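Local coordinates for protein Non-sulfated chondroitin lyase E66 (Autographa californica nucleopolyhedrovirus, PDB 3VSN) that cleaves non-sulfated chondroitin as a lyase of the viral envelope and is essential for oral infection of the insect host, at residues R214-F228 / F262-N275. Numbering follows the deposited sequence.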
# COMPACT_ATOMS: atom_id res chain seq x y z
N ARG A 214 -15.16 28.38 6.29
CA ARG A 214 -15.36 27.20 7.14
C ARG A 214 -16.84 26.89 7.40
O ARG A 214 -17.25 25.73 7.39
CB ARG A 214 -14.59 27.37 8.46
CG ARG A 214 -15.21 26.68 9.66
CD ARG A 214 -14.50 25.39 10.03
NE ARG A 214 -13.27 25.66 10.77
CZ ARG A 214 -12.64 24.77 11.54
NH1 ARG A 214 -13.12 23.54 11.68
NH2 ARG A 214 -11.53 25.12 12.17
N GLN A 215 -17.63 27.94 7.62
CA GLN A 215 -19.03 27.80 8.00
C GLN A 215 -19.98 27.45 6.85
O GLN A 215 -21.13 27.06 7.09
CB GLN A 215 -19.53 29.04 8.75
CG GLN A 215 -18.94 29.20 10.15
CD GLN A 215 -19.13 27.96 11.03
OE1 GLN A 215 -20.24 27.46 11.18
NE2 GLN A 215 -18.04 27.47 11.60
N GLU A 216 -19.51 27.58 5.61
CA GLU A 216 -20.32 27.24 4.44
C GLU A 216 -20.71 25.77 4.44
O GLU A 216 -19.93 24.92 4.86
CB GLU A 216 -19.59 27.58 3.15
CG GLU A 216 -19.21 29.05 3.00
CD GLU A 216 -18.49 29.34 1.69
OE1 GLU A 216 -18.72 28.61 0.71
OE2 GLU A 216 -17.68 30.29 1.65
N GLN A 217 -21.92 25.48 3.96
CA GLN A 217 -22.48 24.13 3.93
C GLN A 217 -21.58 23.14 3.18
O GLN A 217 -21.36 22.02 3.65
CB GLN A 217 -23.88 24.15 3.31
CG GLN A 217 -24.54 22.77 3.16
CD GLN A 217 -25.87 22.83 2.41
OE1 GLN A 217 -26.38 23.91 2.08
NE2 GLN A 217 -26.45 21.67 2.14
N GLY A 218 -21.07 23.56 2.02
CA GLY A 218 -20.19 22.72 1.20
C GLY A 218 -18.90 22.33 1.91
O GLY A 218 -18.49 21.17 1.86
N ILE A 219 -18.28 23.30 2.57
CA ILE A 219 -17.05 23.08 3.33
C ILE A 219 -17.31 22.15 4.53
O ILE A 219 -16.48 21.30 4.85
CB ILE A 219 -16.40 24.42 3.76
CG1 ILE A 219 -15.90 25.21 2.53
CG2 ILE A 219 -15.28 24.22 4.77
CD1 ILE A 219 -14.67 24.64 1.86
N GLN A 220 -18.47 22.31 5.16
CA GLN A 220 -18.88 21.44 6.27
C GLN A 220 -19.00 19.98 5.83
O GLN A 220 -18.63 19.07 6.58
CB GLN A 220 -20.19 21.93 6.90
CG GLN A 220 -20.06 23.22 7.69
CD GLN A 220 -19.35 23.03 9.02
OE1 GLN A 220 -18.35 23.68 9.30
NE2 GLN A 220 -19.88 22.14 9.85
N GLU A 221 -19.51 19.75 4.62
CA GLU A 221 -19.57 18.41 4.04
C GLU A 221 -18.17 17.82 3.85
O GLU A 221 -17.93 16.65 4.17
CB GLU A 221 -20.33 18.41 2.72
CG GLU A 221 -21.83 18.68 2.86
CD GLU A 221 -22.57 18.71 1.54
OE1 GLU A 221 -21.99 18.36 0.49
OE2 GLU A 221 -23.76 19.09 1.55
N ILE A 222 -17.25 18.64 3.34
CA ILE A 222 -15.87 18.21 3.12
C ILE A 222 -15.15 17.92 4.44
O ILE A 222 -14.43 16.92 4.55
CB ILE A 222 -15.07 19.23 2.26
CG1 ILE A 222 -15.62 19.24 0.83
CG2 ILE A 222 -13.58 18.90 2.25
CD1 ILE A 222 -15.12 20.39 -0.03
N LEU A 223 -15.36 18.78 5.45
CA LEU A 223 -14.78 18.57 6.78
C LEU A 223 -15.19 17.21 7.37
O LEU A 223 -14.38 16.54 8.02
CB LEU A 223 -15.15 19.70 7.74
CG LEU A 223 -14.61 21.11 7.43
CD1 LEU A 223 -15.13 22.10 8.46
CD2 LEU A 223 -13.08 21.14 7.38
N ASN A 224 -16.43 16.82 7.12
CA ASN A 224 -16.91 15.50 7.51
C ASN A 224 -16.18 14.40 6.73
O ASN A 224 -15.72 13.42 7.31
CB ASN A 224 -18.42 15.39 7.29
CG ASN A 224 -19.07 14.42 8.26
OD1 ASN A 224 -19.45 13.31 7.90
ND2 ASN A 224 -19.20 14.85 9.52
N THR A 225 -16.07 14.60 5.42
CA THR A 225 -15.41 13.64 4.53
C THR A 225 -13.94 13.41 4.92
O THR A 225 -13.46 12.27 4.86
CB THR A 225 -15.54 14.08 3.05
OG1 THR A 225 -16.93 14.11 2.69
CG2 THR A 225 -14.80 13.13 2.10
N ILE A 226 -13.24 14.47 5.33
CA ILE A 226 -11.81 14.38 5.64
C ILE A 226 -11.47 14.07 7.10
O ILE A 226 -10.29 14.02 7.47
CB ILE A 226 -11.03 15.66 5.21
CG1 ILE A 226 -11.52 16.89 6.01
CG2 ILE A 226 -11.13 15.88 3.71
CD1 ILE A 226 -10.64 18.11 5.88
N ALA A 227 -12.49 13.88 7.93
CA ALA A 227 -12.27 13.64 9.36
C ALA A 227 -11.48 12.35 9.59
O ALA A 227 -10.58 12.31 10.43
CB ALA A 227 -13.58 13.62 10.12
N PHE A 228 -11.81 11.32 8.81
CA PHE A 228 -11.23 9.98 8.93
C PHE A 228 -11.23 9.45 10.37
O PHE A 228 -10.17 9.11 10.91
CB PHE A 228 -9.84 9.91 8.28
CG PHE A 228 -9.87 10.01 6.78
CD1 PHE A 228 -10.34 8.95 6.01
CD2 PHE A 228 -9.46 11.17 6.14
CE1 PHE A 228 -10.39 9.05 4.63
CE2 PHE A 228 -9.50 11.27 4.76
CZ PHE A 228 -9.97 10.21 4.00
N PHE A 262 -4.67 17.02 1.94
CA PHE A 262 -4.79 17.06 3.40
C PHE A 262 -4.03 18.23 4.03
O PHE A 262 -4.54 18.89 4.93
CB PHE A 262 -4.37 15.74 4.06
CG PHE A 262 -5.18 14.54 3.61
CD1 PHE A 262 -6.46 14.69 3.08
CD2 PHE A 262 -4.67 13.26 3.77
CE1 PHE A 262 -7.20 13.58 2.68
CE2 PHE A 262 -5.40 12.15 3.37
CZ PHE A 262 -6.66 12.31 2.83
N ALA A 263 -2.82 18.48 3.53
CA ALA A 263 -1.99 19.60 4.00
C ALA A 263 -2.68 20.96 3.82
O ALA A 263 -2.50 21.86 4.64
CB ALA A 263 -0.64 19.59 3.30
N TYR A 264 -3.46 21.09 2.75
CA TYR A 264 -4.20 22.33 2.48
C TYR A 264 -5.31 22.55 3.51
O TYR A 264 -5.42 23.63 4.08
CB TYR A 264 -4.78 22.32 1.06
CG TYR A 264 -3.73 22.34 -0.02
CD1 TYR A 264 -3.29 23.54 -0.57
CD2 TYR A 264 -3.17 21.16 -0.50
CE1 TYR A 264 -2.32 23.57 -1.56
CE2 TYR A 264 -2.20 21.17 -1.49
CZ TYR A 264 -1.78 22.38 -2.01
OH TYR A 264 -0.81 22.40 -3.00
N TYR A 265 -6.12 21.52 3.74
CA TYR A 265 -7.21 21.59 4.71
C TYR A 265 -6.72 21.83 6.14
O TYR A 265 -7.36 22.56 6.91
CB TYR A 265 -8.10 20.35 4.64
CG TYR A 265 -8.90 20.28 3.36
CD1 TYR A 265 -9.87 21.24 3.06
CD2 TYR A 265 -8.68 19.26 2.43
CE1 TYR A 265 -10.59 21.19 1.88
CE2 TYR A 265 -9.41 19.19 1.25
CZ TYR A 265 -10.36 20.16 0.98
OH TYR A 265 -11.08 20.10 -0.19
N THR A 266 -5.59 21.22 6.48
CA THR A 266 -4.95 21.44 7.77
C THR A 266 -4.47 22.90 7.89
O THR A 266 -4.63 23.52 8.95
CB THR A 266 -3.80 20.43 8.02
OG1 THR A 266 -4.36 19.12 8.12
CG2 THR A 266 -3.05 20.74 9.32
N TYR A 267 -3.92 23.44 6.81
CA TYR A 267 -3.53 24.85 6.78
C TYR A 267 -4.76 25.76 6.90
O TYR A 267 -4.77 26.67 7.73
CB TYR A 267 -2.73 25.21 5.52
CG TYR A 267 -2.29 26.66 5.53
CD1 TYR A 267 -3.16 27.68 5.14
CD2 TYR A 267 -1.01 27.02 5.95
CE1 TYR A 267 -2.78 29.01 5.18
CE2 TYR A 267 -0.62 28.35 5.98
CZ TYR A 267 -1.50 29.34 5.59
OH TYR A 267 -1.12 30.65 5.62
N TYR A 268 -5.76 25.50 6.07
CA TYR A 268 -7.00 26.29 6.03
C TYR A 268 -7.77 26.30 7.35
O TYR A 268 -8.15 27.37 7.84
CB TYR A 268 -7.95 25.74 4.97
CG TYR A 268 -7.63 26.00 3.51
CD1 TYR A 268 -7.02 27.17 3.08
CD2 TYR A 268 -8.02 25.07 2.54
CE1 TYR A 268 -6.76 27.40 1.73
CE2 TYR A 268 -7.77 25.28 1.19
CZ TYR A 268 -7.14 26.45 0.80
OH TYR A 268 -6.91 26.65 -0.55
N PHE A 269 -8.01 25.11 7.90
CA PHE A 269 -9.00 24.96 8.98
C PHE A 269 -8.47 24.39 10.30
O PHE A 269 -9.24 24.17 11.23
CB PHE A 269 -10.22 24.19 8.47
CG PHE A 269 -10.80 24.73 7.19
CD1 PHE A 269 -11.26 26.05 7.12
CD2 PHE A 269 -10.89 23.94 6.05
CE1 PHE A 269 -11.79 26.56 5.95
CE2 PHE A 269 -11.42 24.44 4.87
CZ PHE A 269 -11.87 25.76 4.82
N GLY A 270 -7.16 24.15 10.37
CA GLY A 270 -6.51 23.81 11.64
C GLY A 270 -6.17 22.34 11.84
O GLY A 270 -6.61 21.48 11.07
N ASP A 271 -5.42 22.08 12.90
CA ASP A 271 -4.90 20.75 13.21
C ASP A 271 -5.94 19.75 13.72
O ASP A 271 -5.59 18.59 13.98
CB ASP A 271 -3.75 20.85 14.23
CG ASP A 271 -2.55 21.62 13.71
OD1 ASP A 271 -2.16 21.40 12.54
OD2 ASP A 271 -2.00 22.44 14.47
N GLU A 272 -7.19 20.17 13.86
CA GLU A 272 -8.23 19.31 14.41
C GLU A 272 -9.13 18.65 13.36
O GLU A 272 -9.83 17.68 13.67
CB GLU A 272 -9.08 20.07 15.45
CG GLU A 272 -8.68 19.80 16.89
CD GLU A 272 -7.30 20.32 17.24
OE1 GLU A 272 -6.54 19.59 17.92
OE2 GLU A 272 -6.97 21.46 16.84
N VAL A 273 -9.10 19.16 12.13
CA VAL A 273 -10.03 18.67 11.09
C VAL A 273 -9.75 17.28 10.50
O VAL A 273 -10.66 16.63 9.98
CB VAL A 273 -10.24 19.71 9.95
CG1 VAL A 273 -10.84 21.00 10.50
CG2 VAL A 273 -8.94 19.99 9.20
N ILE A 274 -8.50 16.83 10.56
CA ILE A 274 -8.13 15.52 10.02
C ILE A 274 -7.48 14.64 11.08
O ILE A 274 -6.67 15.11 11.87
CB ILE A 274 -7.18 15.65 8.80
CG1 ILE A 274 -7.87 16.43 7.67
CG2 ILE A 274 -6.75 14.28 8.30
CD1 ILE A 274 -6.96 16.79 6.51
N ASN A 275 -7.86 13.36 11.11
CA ASN A 275 -7.22 12.38 11.99
C ASN A 275 -5.80 12.06 11.50
O ASN A 275 -5.54 11.00 10.94
CB ASN A 275 -8.09 11.11 12.09
CG ASN A 275 -7.54 10.09 13.07
OD1 ASN A 275 -6.60 10.35 13.82
ND2 ASN A 275 -8.14 8.90 13.07
O HOH W 1 -13.15 17.45 10.22
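The guanidinium of R214 carries CB of F269 over one face, 3.9 Å above its plane, while NH1 reaches V273 CG1. Further back along the arginine chain, CB and CA lie against the F269 ring, whose plane is turned 52° from the guanidinium. One face of that ring is covered by CB of its neighbour Y268; L223 CD2 and I219 CG2 approach it obliquely, and its CE2 in turn meets the edge of the Y265 ring. I222 CG2 packs on Y265 CZ, and the phenol OH is bonded to the carbonyl of M193 in helix 189-205. With CG1 of I226 wedged between its own backbone N and carbonyl carbon (chi1 64°), CD1 reaches both Y265 CB (3.6 Å) and I274 CG1. F228 and F262 meet obliquely. Past the helix ends one backbone bond, N275 N to A227 O (3.0 Å), and one side-chain amide bond, N275 ND2 to F228 O (3.0 Å), join the chains; F228 O lies in the plane of the N275 amide. A water bridges the carbonyls L223 O and V273 O, donating to both. N275 OD1 turns to G278 N, capping helix 276-284. Helices 217-225 and 262-269 are inclined at 122°. They pack in the alpha/alpha-toroid domain of this lyase, with F228 against the proton donor Y254.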